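Local coordinates for protein Phosphoglucosamine/phosphogalactosamine mutase (Sulfolobus tokodaii, PDB 2F7L) that interconverts glucosamine 6-phosphate and glucosamine 1-phosphate, and likewise the two galactosamine phosphates, using one magnesium ion per subunit, at residues T225-K230 with I250-V256; R261-L265 with L363-L367; Y173-P179 with C197-N203; S161-I165 with A347-E351; D45-G49 with L206-F210. All blocks are in the same frame, centred on the assembly; numbering follows the deposited sequence.

From the N terminus, the 45-49 loop of domain I opens contact 5, which closes 157 residues on at 206-210 in domain II. Before that, 161-165 opens contact 4, which closes only at 347-351, so contacts 4 and 5 cross. Contact 3 (173-179 with 197-203) lies within both spans and pairs two strands of the domain II sheet. Contact 1 follows, still within the span of contact 4, and packs helix 223-231 on the far edge of that sheet. Contact 2 opens at 261-265 and closes at 363-367, crossing contact 4 and joining two helices of domain III. Arg255 and Asp365 bridge contacts 1 and 2; Met349 of contact 4 packs on contact 2.

Contact 1: T225-K230 with I250-V256; sequences TAEVVK and IDSEGRV
In the alpha/beta/alpha fold of domain II, helix 223-231 packs through Ala226, Val229 and Lys230 on Ile250 and Gly254, at the end of the edge strand 248-251 and the type I turn that follows it. The turn runs from Asp251 to Gly254, and Asp251 N also bonds to Arg255 O, the pattern of a type I turn with a G1 bulge. Gly254, at phi 86°, faces the helix; a CB here would crowd the carbonyl oxygen of Glu253 and run into Lys230 NZ, so the helix side of the turn suits a glycine.

Val229 fills the middle with both methyls. Val229 CG1, anti to the backbone N (chi1 154°), sits 3.7 Å from Asp251 O and 3.8 Å from Gly254 CA, while Val229 CG2 meets Ile250 CG2 at 3.7 Å. Trimmed to an alanine, this position would probably leave a gap between the helix and the turn, with Ile250 CG2 short of its partner. At the neighbouring corner Ile250 CD1 comes up to Thr225 OG1, the two side chains meeting almost at right angles, and Ala226 CB lies 4.0 Å from Val256 CG1.

Lys230, bent at its last two torsions, lays its aliphatic part along Glu253 O. Behind the turn, Arg255 reaches on to Asp365 of helix 360-365. Arg255 NE forms a salt bridge to Asp251 OD2 at 2.8 Å, using the syn lone pair of that oxygen.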
# COMPACT_ATOMS: atom_id res chain seq x y z
N THR A 225 -12.64 8.44 13.90
CA THR A 225 -13.26 7.14 13.77
C THR A 225 -12.82 6.29 14.96
O THR A 225 -13.60 5.49 15.48
CB THR A 225 -12.97 6.47 12.38
OG1 THR A 225 -11.70 5.84 12.40
CG2 THR A 225 -13.02 7.51 11.26
N ALA A 226 -11.58 6.47 15.41
CA ALA A 226 -11.07 5.74 16.58
C ALA A 226 -12.08 5.98 17.71
O ALA A 226 -12.35 5.10 18.54
CB ALA A 226 -9.70 6.26 16.99
N GLU A 227 -12.63 7.19 17.74
CA GLU A 227 -13.63 7.55 18.73
C GLU A 227 -14.82 6.60 18.60
O GLU A 227 -15.04 5.76 19.45
CB GLU A 227 -14.13 8.95 18.47
CG GLU A 227 -14.34 9.73 19.70
CD GLU A 227 -13.04 9.88 20.43
OE1 GLU A 227 -12.81 9.15 21.44
OE2 GLU A 227 -12.23 10.72 19.96
N VAL A 228 -15.57 6.76 17.51
CA VAL A 228 -16.73 5.93 17.26
C VAL A 228 -16.43 4.44 17.43
O VAL A 228 -17.32 3.67 17.78
CB VAL A 228 -17.35 6.19 15.86
CG1 VAL A 228 -17.66 7.66 15.69
CG2 VAL A 228 -16.40 5.75 14.78
N VAL A 229 -15.20 4.03 17.17
CA VAL A 229 -14.87 2.61 17.36
C VAL A 229 -15.22 2.29 18.82
O VAL A 229 -15.98 1.36 19.12
CB VAL A 229 -13.36 2.32 17.17
CG1 VAL A 229 -12.97 1.09 17.96
CG2 VAL A 229 -13.05 2.10 15.71
N LYS A 230 -14.67 3.10 19.72
CA LYS A 230 -14.89 2.94 21.14
C LYS A 230 -16.36 3.13 21.52
O LYS A 230 -16.96 2.24 22.11
CB LYS A 230 -14.02 3.93 21.94
CG LYS A 230 -13.55 3.37 23.28
CD LYS A 230 -12.86 4.41 24.19
CE LYS A 230 -11.56 4.94 23.58
NZ LYS A 230 -11.75 5.75 22.32
N ILE A 250 -7.86 -0.71 14.24
CA ILE A 250 -8.17 -0.02 15.48
C ILE A 250 -8.79 -1.08 16.38
O ILE A 250 -9.86 -1.58 16.06
CB ILE A 250 -9.18 1.12 15.23
CG1 ILE A 250 -8.65 2.04 14.12
CG2 ILE A 250 -9.40 1.92 16.50
CD1 ILE A 250 -9.62 3.14 13.73
N ASP A 251 -8.12 -1.43 17.48
CA ASP A 251 -8.63 -2.47 18.38
C ASP A 251 -9.78 -2.05 19.30
O ASP A 251 -10.20 -0.89 19.32
CB ASP A 251 -7.50 -3.02 19.23
CG ASP A 251 -6.94 -1.99 20.19
OD1 ASP A 251 -7.68 -1.04 20.55
OD2 ASP A 251 -5.75 -2.14 20.59
N SER A 252 -10.27 -3.03 20.06
CA SER A 252 -11.38 -2.85 20.99
C SER A 252 -11.25 -1.66 21.93
O SER A 252 -12.26 -1.10 22.36
CB SER A 252 -11.56 -4.13 21.80
OG SER A 252 -10.35 -4.88 21.80
N GLU A 253 -10.02 -1.27 22.25
CA GLU A 253 -9.77 -0.12 23.13
C GLU A 253 -10.02 1.19 22.42
O GLU A 253 -10.12 2.24 23.05
CB GLU A 253 -8.33 -0.14 23.65
CG GLU A 253 -7.95 -1.39 24.41
CD GLU A 253 -8.84 -1.66 25.62
OE1 GLU A 253 -9.98 -1.11 25.67
OE2 GLU A 253 -8.41 -2.44 26.51
N GLY A 254 -10.12 1.14 21.10
CA GLY A 254 -10.36 2.36 20.34
C GLY A 254 -9.07 3.08 20.04
O GLY A 254 -9.05 4.29 19.85
N ARG A 255 -7.98 2.33 20.01
CA ARG A 255 -6.68 2.91 19.71
C ARG A 255 -6.20 2.39 18.36
O ARG A 255 -6.25 1.18 18.09
CB ARG A 255 -5.68 2.57 20.82
CG ARG A 255 -5.70 1.13 21.24
CD ARG A 255 -4.94 0.87 22.54
NE ARG A 255 -4.90 -0.57 22.78
CZ ARG A 255 -3.98 -1.17 23.52
NH1 ARG A 255 -3.04 -0.45 24.10
NH2 ARG A 255 -3.98 -2.49 23.65
N VAL A 256 -5.74 3.30 17.50
CA VAL A 256 -5.28 2.87 16.20
C VAL A 256 -3.92 2.18 16.35
O VAL A 256 -3.12 2.56 17.20
CB VAL A 256 -5.23 4.05 15.17
CG1 VAL A 256 -6.05 5.22 15.65
CG2 VAL A 256 -3.80 4.45 14.89

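Contact 2: R261-L265 with L363-L367; sequences RSGTL and LFDRL
Leu265 of helix 259-272 is the centre of this contact, pushed in among Leu363, Phe364 and Leu367 at the end of helix 360-365. The one aromatic interaction is a CH-pi contact: CD2 of Leu265 stands over a face of the Phe364 ring, 3.9 Å from its centroid and 23° off the ring normal, displaced toward the rim on the CD2-CE2 side. The same ring turns its edge to the first turn of the partner helix, where Ser262 CB lies 3.9 Å from Phe364 CE2 and close to the ring plane.

The remaining contacts are between aliphatic groups. Leu265 and Leu363 meet tip to tip, with Leu265 CD2 3.6 Å from Leu363 CD1; the latter reaches there because Leu363 carries CG anti to the backbone N (chi1 -155°). Leu367, four residues on from Leu363, brings both of its methyls to Leu265 CD1, with its CD2 at 3.8 Å. Leu367 CD2 also lies beside Arg261, 4.1 Å from Arg261 CB. Thr264 turns its methyl inward, CG2 being 4.2 Å from Leu367 CD1, while its hydroxyl is hydrogen-bonded to Asp260 O one turn back. No hydrogen bond crosses between the segments, so helix 259-272 and the segment 363-367 are joined here by apolar packing.

Both helices belong to the alpha/beta/alpha domain III, where Met349 of helix 342-356 packs on Ser262 and Phe364, and Leu352 and Leu353 cover Leu363. Helix 290-296 meets Thr264 and Leu367. Strand 248-251, the edge strand of the domain II sheet, touches Ser262 through Phe249 and Phe364 through Asp251, bringing the neighbouring domain against the contact.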
# COMPACT_ATOMS: atom_id res chain seq x y z
N ARG A 261 2.68 -2.88 13.16
CA ARG A 261 2.26 -3.64 14.34
C ARG A 261 1.37 -4.79 13.84
O ARG A 261 1.54 -5.96 14.21
CB ARG A 261 1.45 -2.77 15.31
CG ARG A 261 2.12 -1.47 15.75
CD ARG A 261 3.37 -1.78 16.48
NE ARG A 261 4.03 -0.61 17.04
CZ ARG A 261 4.52 0.39 16.33
NH1 ARG A 261 4.42 0.39 15.01
NH2 ARG A 261 5.18 1.37 16.94
N SER A 262 0.41 -4.45 12.98
CA SER A 262 -0.50 -5.44 12.43
C SER A 262 0.15 -6.24 11.31
O SER A 262 -0.29 -7.34 10.99
CB SER A 262 -1.78 -4.78 11.93
OG SER A 262 -1.51 -3.77 10.98
N GLY A 263 1.21 -5.69 10.73
CA GLY A 263 1.90 -6.40 9.66
C GLY A 263 2.63 -7.55 10.29
O GLY A 263 2.75 -8.63 9.71
N THR A 264 3.12 -7.32 11.50
CA THR A 264 3.86 -8.31 12.28
C THR A 264 2.93 -9.46 12.72
O THR A 264 3.26 -10.63 12.56
CB THR A 264 4.53 -7.64 13.51
OG1 THR A 264 5.61 -6.81 13.07
CG2 THR A 264 5.06 -8.68 14.48
N LEU A 265 1.79 -9.10 13.29
CA LEU A 265 0.77 -10.05 13.74
C LEU A 265 0.30 -10.90 12.56
O LEU A 265 0.14 -12.12 12.68
CB LEU A 265 -0.41 -9.26 14.33
CG LEU A 265 -0.77 -9.37 15.81
CD1 LEU A 265 0.44 -9.73 16.62
CD2 LEU A 265 -1.36 -8.05 16.29
N LEU A 363 -4.74 -8.82 21.86
CA LEU A 363 -3.93 -9.36 20.76
C LEU A 363 -2.76 -8.44 20.44
O LEU A 363 -1.61 -8.88 20.37
CB LEU A 363 -4.80 -9.50 19.51
CG LEU A 363 -4.45 -10.51 18.42
CD1 LEU A 363 -4.37 -9.79 17.09
CD2 LEU A 363 -3.14 -11.21 18.73
N PHE A 364 -3.06 -7.17 20.24
CA PHE A 364 -2.04 -6.19 19.92
C PHE A 364 -1.05 -6.00 21.04
O PHE A 364 0.15 -5.80 20.79
CB PHE A 364 -2.69 -4.85 19.56
CG PHE A 364 -3.04 -4.74 18.11
CD1 PHE A 364 -4.36 -4.90 17.68
CD2 PHE A 364 -2.03 -4.55 17.16
CE1 PHE A 364 -4.66 -4.88 16.33
CE2 PHE A 364 -2.33 -4.52 15.81
CZ PHE A 364 -3.64 -4.69 15.39
N ASP A 365 -1.54 -6.05 22.27
CA ASP A 365 -0.66 -5.90 23.40
C ASP A 365 0.39 -6.99 23.44
O ASP A 365 1.42 -6.81 24.05
CB ASP A 365 -1.44 -5.84 24.71
CG ASP A 365 -2.08 -4.49 24.95
OD1 ASP A 365 -1.56 -3.47 24.42
OD2 ASP A 365 -3.10 -4.43 25.67
N ARG A 366 0.16 -8.12 22.78
CA ARG A 366 1.15 -9.19 22.78
C ARG A 366 2.44 -8.77 22.07
O ARG A 366 3.40 -9.53 22.05
CB ARG A 366 0.64 -10.45 22.08
CG ARG A 366 -0.55 -11.20 22.70
CD ARG A 366 -0.54 -12.62 22.11
NE ARG A 366 -1.85 -13.27 21.95
CZ ARG A 366 -2.71 -13.51 22.93
NH1 ARG A 366 -2.44 -13.15 24.19
NH2 ARG A 366 -3.84 -14.15 22.66
N LEU A 367 2.47 -7.59 21.47
CA LEU A 367 3.65 -7.10 20.73
C LEU A 367 4.55 -6.17 21.55
O LEU A 367 4.11 -5.51 22.49
CB LEU A 367 3.22 -6.34 19.47
CG LEU A 367 3.06 -6.92 18.06
CD1 LEU A 367 2.97 -8.41 18.08
CD2 LEU A 367 1.83 -6.30 17.41

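Contact 3: Y173-P179 with C197-N203; sequences YKVLIDP and CKIYTIN
Strands 174-178 and 198-201 run parallel, joined by five backbone hydrogen bonds from Lys198 N to Tyr173 O at one end to Ile202 N to Ile177 O (2.9 Å) at the other. In the middle, Tyr200 grips its neighbour twice, its N bonding to Val175 O (3.0 Å) and its O accepting from Ile177 N (2.8 Å). Its ring turns an edge to Val175 O, and the extended chain of Lys174 lies across it, CG 3.6 Å from Tyr200 CE1. Lys198 NZ donates to Tyr200 OH at 3.0 Å, whereas Lys174 NZ goes to Leu232 O. With an alanine in place of Tyr200, the Lys174 chain would probably lose the ring it crosses and Lys198 its hydroxyl acceptor.

Further along, Asn203 ND2 makes a weak bond to Asp178 OD1 (3.3 Å), while Arg213 holds the other oxygen in a salt bridge. Ile177 and Ile199 face helix 188-194; Leu176, on the opposite face, meets Val228 of helix 223-231. Strand, helix 188-194 and strand form the beta-alpha-beta crossover at one edge of the domain II sheet, with Pro179 about 9 Å, side chain to side chain, from Asp241, a probable magnesium ligand.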
# COMPACT_ATOMS: atom_id res chain seq x y z
N TYR A 173 -18.50 -11.43 14.82
CA TYR A 173 -17.79 -10.24 15.26
C TYR A 173 -18.57 -8.96 14.99
O TYR A 173 -19.41 -8.90 14.09
CB TYR A 173 -16.44 -10.16 14.56
CG TYR A 173 -15.39 -11.06 15.15
CD1 TYR A 173 -15.09 -11.01 16.50
CD2 TYR A 173 -14.66 -11.93 14.34
CE1 TYR A 173 -14.08 -11.82 17.04
CE2 TYR A 173 -13.66 -12.74 14.87
CZ TYR A 173 -13.37 -12.68 16.22
OH TYR A 173 -12.38 -13.47 16.75
N LYS A 174 -18.28 -7.93 15.78
CA LYS A 174 -18.92 -6.63 15.63
C LYS A 174 -17.81 -5.69 15.11
O LYS A 174 -16.98 -5.22 15.90
CB LYS A 174 -19.44 -6.16 16.99
CG LYS A 174 -20.57 -5.14 16.90
CD LYS A 174 -20.81 -4.41 18.23
CE LYS A 174 -21.79 -3.23 18.04
NZ LYS A 174 -21.92 -2.27 19.20
N VAL A 175 -17.78 -5.42 13.81
CA VAL A 175 -16.71 -4.58 13.23
C VAL A 175 -17.12 -3.23 12.68
O VAL A 175 -18.28 -3.01 12.33
CB VAL A 175 -15.96 -5.33 12.07
CG1 VAL A 175 -15.29 -6.59 12.59
CG2 VAL A 175 -16.91 -5.67 10.94
N LEU A 176 -16.15 -2.31 12.60
CA LEU A 176 -16.39 -0.99 12.00
C LEU A 176 -15.43 -0.84 10.82
O LEU A 176 -14.25 -1.19 10.92
CB LEU A 176 -16.18 0.15 13.01
CG LEU A 176 -16.17 1.53 12.34
CD1 LEU A 176 -16.59 2.65 13.26
CD2 LEU A 176 -14.75 1.77 11.85
N ILE A 177 -15.95 -0.34 9.70
CA ILE A 177 -15.16 -0.16 8.49
C ILE A 177 -15.18 1.29 8.01
O ILE A 177 -16.23 1.89 7.79
CB ILE A 177 -15.69 -1.08 7.39
CG1 ILE A 177 -15.51 -2.55 7.82
CG2 ILE A 177 -14.97 -0.82 6.11
CD1 ILE A 177 -16.07 -3.58 6.84
N ASP A 178 -13.98 1.86 7.86
CA ASP A 178 -13.78 3.23 7.40
C ASP A 178 -13.09 3.21 6.04
O ASP A 178 -11.86 3.27 5.95
CB ASP A 178 -12.93 4.00 8.42
CG ASP A 178 -12.83 5.50 8.11
OD1 ASP A 178 -13.42 5.97 7.11
OD2 ASP A 178 -12.14 6.21 8.87
N PRO A 179 -13.89 3.10 4.96
CA PRO A 179 -13.35 3.06 3.60
C PRO A 179 -12.97 4.43 3.06
O PRO A 179 -12.60 4.56 1.89
CB PRO A 179 -14.49 2.42 2.82
CG PRO A 179 -15.67 2.95 3.52
CD PRO A 179 -15.32 2.79 4.95
N CYS A 197 -20.40 -10.79 10.21
CA CYS A 197 -20.16 -9.83 11.28
C CYS A 197 -21.32 -8.84 11.34
O CYS A 197 -22.12 -8.77 10.42
CB CYS A 197 -18.89 -9.01 11.02
SG CYS A 197 -17.45 -9.88 10.35
N LYS A 198 -21.41 -8.09 12.44
CA LYS A 198 -22.41 -7.04 12.52
C LYS A 198 -21.52 -5.95 11.93
O LYS A 198 -20.41 -5.72 12.43
CB LYS A 198 -22.76 -6.73 13.97
CG LYS A 198 -24.08 -6.00 14.14
CD LYS A 198 -24.29 -5.64 15.60
CE LYS A 198 -25.74 -5.24 15.86
NZ LYS A 198 -26.17 -4.21 14.90
N ILE A 199 -21.97 -5.30 10.86
CA ILE A 199 -21.15 -4.30 10.19
C ILE A 199 -21.59 -2.86 10.33
O ILE A 199 -22.74 -2.53 10.06
CB ILE A 199 -21.07 -4.61 8.69
CG1 ILE A 199 -20.66 -6.07 8.49
CG2 ILE A 199 -20.08 -3.69 8.02
CD1 ILE A 199 -20.95 -6.58 7.11
N TYR A 200 -20.67 -2.01 10.77
CA TYR A 200 -20.93 -0.58 10.91
C TYR A 200 -19.87 0.10 10.05
O TYR A 200 -18.67 -0.18 10.22
CB TYR A 200 -20.72 -0.11 12.35
CG TYR A 200 -21.61 -0.75 13.38
CD1 TYR A 200 -21.30 -2.00 13.90
CD2 TYR A 200 -22.75 -0.09 13.86
CE1 TYR A 200 -22.10 -2.59 14.86
CE2 TYR A 200 -23.56 -0.67 14.81
CZ TYR A 200 -23.23 -1.93 15.31
OH TYR A 200 -24.02 -2.52 16.25
N THR A 201 -20.27 0.96 9.14
CA THR A 201 -19.27 1.64 8.35
C THR A 201 -19.43 3.13 8.53
O THR A 201 -20.55 3.67 8.60
CB THR A 201 -19.34 1.31 6.83
OG1 THR A 201 -20.35 2.10 6.21
CG2 THR A 201 -19.63 -0.16 6.59
N ILE A 202 -18.28 3.78 8.65
CA ILE A 202 -18.23 5.21 8.80
C ILE A 202 -17.66 5.61 7.45
O ILE A 202 -16.72 4.97 6.94
CB ILE A 202 -17.33 5.63 10.02
CG1 ILE A 202 -17.30 7.13 10.19
CG2 ILE A 202 -15.90 5.20 9.83
CD1 ILE A 202 -18.64 7.75 10.14
N ASN A 203 -18.28 6.60 6.83
CA ASN A 203 -17.85 7.08 5.53
C ASN A 203 -17.92 6.00 4.44
O ASN A 203 -17.04 5.92 3.59
CB ASN A 203 -16.45 7.64 5.68
CG ASN A 203 -16.40 8.68 6.77
OD1 ASN A 203 -17.25 9.58 6.81
ND2 ASN A 203 -15.42 8.56 7.67

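Contact 4: S161-I165 with A347-E351; sequences SHVDI and ALMLE
Glu351 and Val163 meet where helix 342-356 comes up to the loop between helices 151-160 and 165-171. Glu351 directs its CB toward that loop, and the chain runs out extended beyond CG, carrying OE1 up to the loop. Glu351 CG lies beside the valine, 3.8 Å from Val163 CB. Glu351 CD follows at 3.6 Å from the same Val163 CB, the two side chains crossing at a slant. At the tip the two oxygens part company. Glu351 OE1 accepts the backbone N-H of Asp164 at 2.8 Å (N-H...O angle 159°), the donor arriving on the anti side, 26° out of the carboxylate plane. OE2 turns to helix 259-272 and the residue just beyond it, taking a hydrogen bond from Trp269 NE1 and a salt bridge from Lys273, whose NZ also bonds His162 O. The lysine would probably stabilise the negative charge of this buried carboxylate.

The contact thus lies on the interface between domains II and III, the loop belonging to the former and the helix to the latter. Asp164, centre of an inverse gamma turn, is also the N-cap of helix 165-171: its OD1 caps Lys167 N, so the residue whose N is held by Glu351 starts the next helix. Val163 CG1, anti to its carbonyl carbon (chi1 -56°), also reaches the helix itself, 4.2 Å from Leu348 CD2 and 4.4 Å from Ala347 CB.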
# COMPACT_ATOMS: atom_id res chain seq x y z
N SER A 161 -11.54 -17.44 -0.04
CA SER A 161 -11.00 -18.76 -0.24
C SER A 161 -9.77 -19.06 0.61
O SER A 161 -9.22 -20.16 0.54
CB SER A 161 -10.65 -18.95 -1.70
OG SER A 161 -9.40 -18.37 -1.97
N HIS A 162 -9.32 -18.11 1.42
CA HIS A 162 -8.13 -18.36 2.23
C HIS A 162 -8.32 -18.35 3.74
O HIS A 162 -7.34 -18.43 4.48
CB HIS A 162 -7.02 -17.37 1.87
CG HIS A 162 -6.57 -17.46 0.45
ND1 HIS A 162 -5.91 -18.56 -0.05
CD2 HIS A 162 -6.69 -16.59 -0.58
CE1 HIS A 162 -5.63 -18.36 -1.32
NE2 HIS A 162 -6.09 -17.17 -1.67
N VAL A 163 -9.57 -18.26 4.20
CA VAL A 163 -9.85 -18.28 5.63
C VAL A 163 -11.03 -19.19 5.98
O VAL A 163 -11.94 -19.39 5.18
CB VAL A 163 -10.18 -16.87 6.17
CG1 VAL A 163 -9.03 -15.91 5.85
CG2 VAL A 163 -11.47 -16.38 5.59
N ASP A 164 -10.98 -19.76 7.18
CA ASP A 164 -12.04 -20.63 7.66
C ASP A 164 -13.28 -19.78 7.81
O ASP A 164 -13.51 -19.24 8.88
CB ASP A 164 -11.67 -21.18 9.02
CG ASP A 164 -12.64 -22.22 9.52
OD1 ASP A 164 -13.86 -22.11 9.23
OD2 ASP A 164 -12.16 -23.15 10.21
N ILE A 165 -14.09 -19.68 6.77
CA ILE A 165 -15.29 -18.86 6.85
C ILE A 165 -16.24 -19.20 8.00
O ILE A 165 -16.80 -18.30 8.64
CB ILE A 165 -16.10 -18.92 5.57
CG1 ILE A 165 -15.25 -18.41 4.41
CG2 ILE A 165 -17.39 -18.12 5.74
CD1 ILE A 165 -16.00 -18.37 3.11
N ALA A 347 -9.60 -9.77 6.46
CA ALA A 347 -10.04 -11.16 6.57
C ALA A 347 -9.05 -12.00 7.37
O ALA A 347 -9.44 -12.81 8.23
CB ALA A 347 -10.22 -11.76 5.17
N LEU A 348 -7.77 -11.84 7.09
CA LEU A 348 -6.75 -12.58 7.79
C LEU A 348 -6.78 -12.19 9.26
O LEU A 348 -6.55 -13.02 10.13
CB LEU A 348 -5.38 -12.30 7.21
CG LEU A 348 -5.09 -12.96 5.86
CD1 LEU A 348 -3.77 -12.45 5.30
CD2 LEU A 348 -5.06 -14.46 6.03
N MET A 349 -7.07 -10.92 9.52
CA MET A 349 -7.08 -10.45 10.90
C MET A 349 -8.20 -11.12 11.67
O MET A 349 -7.98 -11.61 12.77
CB MET A 349 -7.24 -8.93 10.95
CG MET A 349 -7.04 -8.33 12.34
SD MET A 349 -5.36 -8.56 12.98
CE MET A 349 -4.63 -6.96 12.59
N LEU A 350 -9.39 -11.13 11.09
CA LEU A 350 -10.54 -11.77 11.73
C LEU A 350 -10.28 -13.26 11.94
O LEU A 350 -10.90 -13.89 12.79
CB LEU A 350 -11.82 -11.58 10.90
CG LEU A 350 -12.43 -10.18 10.84
CD1 LEU A 350 -13.78 -10.25 10.17
CD2 LEU A 350 -12.59 -9.61 12.24
N GLU A 351 -9.37 -13.84 11.15
CA GLU A 351 -9.07 -15.25 11.33
C GLU A 351 -8.18 -15.35 12.56
O GLU A 351 -8.57 -15.91 13.58
CB GLU A 351 -8.37 -15.86 10.10
CG GLU A 351 -8.92 -17.24 9.73
CD GLU A 351 -8.02 -18.06 8.80
OE1 GLU A 351 -8.50 -19.09 8.27
OE2 GLU A 351 -6.84 -17.69 8.61

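Contact 5: D45-G49 with L206-F210; sequences DVRAG and LDPLF
Val46 of domain I packs on a type I turn of domain II, Asp207 to Phe210, and on Leu206 just before it, making this a loop-to-loop contact across the domain I-II boundary. The two branches of the valine divide their partners. Val46 CG2, anti to the backbone N, lies 3.8 Å from Leu206 CB and 4.2 Å from Pro208 CD. Val46 CG1, turned the other way, comes to within 3.6 Å of Phe210 CZ; Val46 and Phe210 approach from opposite directions, the methyl meeting the far end of the ring at a slant. Pro208 presses its CB on the loop backbone, 3.6 Å from Ala48 N, while one face of the Phe210 ring is covered from its own turn by Asp207 O, above the centre. At the edge of that ring, near its plane, is Arg47 CG, 4.4 Å from Phe210 CE2.

No hydrogen bond joins the two loops. The contact borders the active site: the Arg47 side chain is about 5 Å from that of Ser97, probably the residue that carries the phosphate in the reaction, unphosphorylated here. The Arg47 guanidinium bonds the carbonyl oxygens of Ser97, Asn99 and Pro100, tying the 45-49 loop to the serine loop. Asp45 positions Arg47 from both ends: Asp45 OD1 accepts from Arg47 N in an Asx turn (2.8 Å, met from above the carboxylate plane), and Asp45 OD2 forms a salt bridge with Arg47 NE at 3.0 Å.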
# COMPACT_ATOMS: atom_id res chain seq x y z
N ASP A 45 -10.67 4.36 -8.90
CA ASP A 45 -11.10 4.50 -7.53
C ASP A 45 -12.17 5.60 -7.54
O ASP A 45 -12.75 5.91 -8.58
CB ASP A 45 -9.93 4.84 -6.61
CG ASP A 45 -9.43 6.25 -6.79
OD1 ASP A 45 -10.04 7.03 -7.56
OD2 ASP A 45 -8.42 6.59 -6.14
N VAL A 46 -12.44 6.22 -6.42
CA VAL A 46 -13.52 7.19 -6.42
C VAL A 46 -13.20 8.63 -6.80
O VAL A 46 -14.11 9.42 -7.00
CB VAL A 46 -14.23 7.19 -5.02
CG1 VAL A 46 -13.41 7.99 -4.00
CG2 VAL A 46 -15.64 7.72 -5.14
N ARG A 47 -11.92 8.95 -6.94
CA ARG A 47 -11.49 10.33 -7.19
C ARG A 47 -12.13 11.25 -8.24
O ARG A 47 -12.76 10.84 -9.19
CB ARG A 47 -9.98 10.35 -7.38
CG ARG A 47 -9.23 9.95 -6.15
CD ARG A 47 -7.82 9.55 -6.50
NE ARG A 47 -7.08 9.11 -5.31
CZ ARG A 47 -6.69 9.92 -4.32
NH1 ARG A 47 -6.96 11.22 -4.37
NH2 ARG A 47 -6.04 9.41 -3.28
N ALA A 48 -11.94 12.54 -8.00
CA ALA A 48 -12.44 13.63 -8.82
C ALA A 48 -12.36 13.51 -10.34
O ALA A 48 -13.33 13.80 -11.04
CB ALA A 48 -11.79 14.92 -8.37
N GLY A 49 -11.26 13.11 -10.93
CA GLY A 49 -11.34 13.08 -12.39
C GLY A 49 -11.77 11.75 -13.00
O GLY A 49 -11.55 11.49 -14.18
N LEU A 206 -19.76 6.77 -1.25
CA LEU A 206 -18.73 7.24 -2.17
C LEU A 206 -18.75 8.74 -2.33
O LEU A 206 -19.77 9.32 -2.68
CB LEU A 206 -18.91 6.59 -3.54
CG LEU A 206 -18.77 5.07 -3.53
CD1 LEU A 206 -19.07 4.52 -4.92
CD2 LEU A 206 -17.36 4.66 -3.09
N ASP A 207 -17.62 9.39 -2.06
CA ASP A 207 -17.56 10.84 -2.19
C ASP A 207 -16.17 11.36 -2.56
O ASP A 207 -15.33 11.57 -1.69
CB ASP A 207 -18.00 11.50 -0.90
CG ASP A 207 -18.23 12.98 -1.09
OD1 ASP A 207 -17.94 13.46 -2.22
OD2 ASP A 207 -18.70 13.66 -0.14
N PRO A 208 -15.93 11.61 -3.85
CA PRO A 208 -14.61 12.10 -4.23
C PRO A 208 -14.18 13.40 -3.51
O PRO A 208 -13.09 13.91 -3.76
CB PRO A 208 -14.74 12.27 -5.74
CG PRO A 208 -16.12 12.75 -5.87
CD PRO A 208 -16.88 11.78 -4.97
N LEU A 209 -15.01 13.95 -2.64
CA LEU A 209 -14.59 15.16 -1.92
C LEU A 209 -13.96 14.87 -0.57
O LEU A 209 -13.41 15.78 0.05
CB LEU A 209 -15.75 16.16 -1.76
CG LEU A 209 -15.73 17.28 -2.81
CD1 LEU A 209 -15.39 16.67 -4.17
CD2 LEU A 209 -17.07 17.99 -2.88
N PHE A 210 -14.03 13.62 -0.12
CA PHE A 210 -13.44 13.19 1.14
C PHE A 210 -13.65 14.17 2.28
O PHE A 210 -12.76 14.42 3.07
CB PHE A 210 -11.96 12.93 0.94
CG PHE A 210 -11.68 11.87 -0.06
CD1 PHE A 210 -11.79 10.53 0.28
CD2 PHE A 210 -11.29 12.21 -1.35
CE1 PHE A 210 -11.52 9.54 -0.65
CE2 PHE A 210 -11.02 11.22 -2.29
CZ PHE A 210 -11.13 9.89 -1.93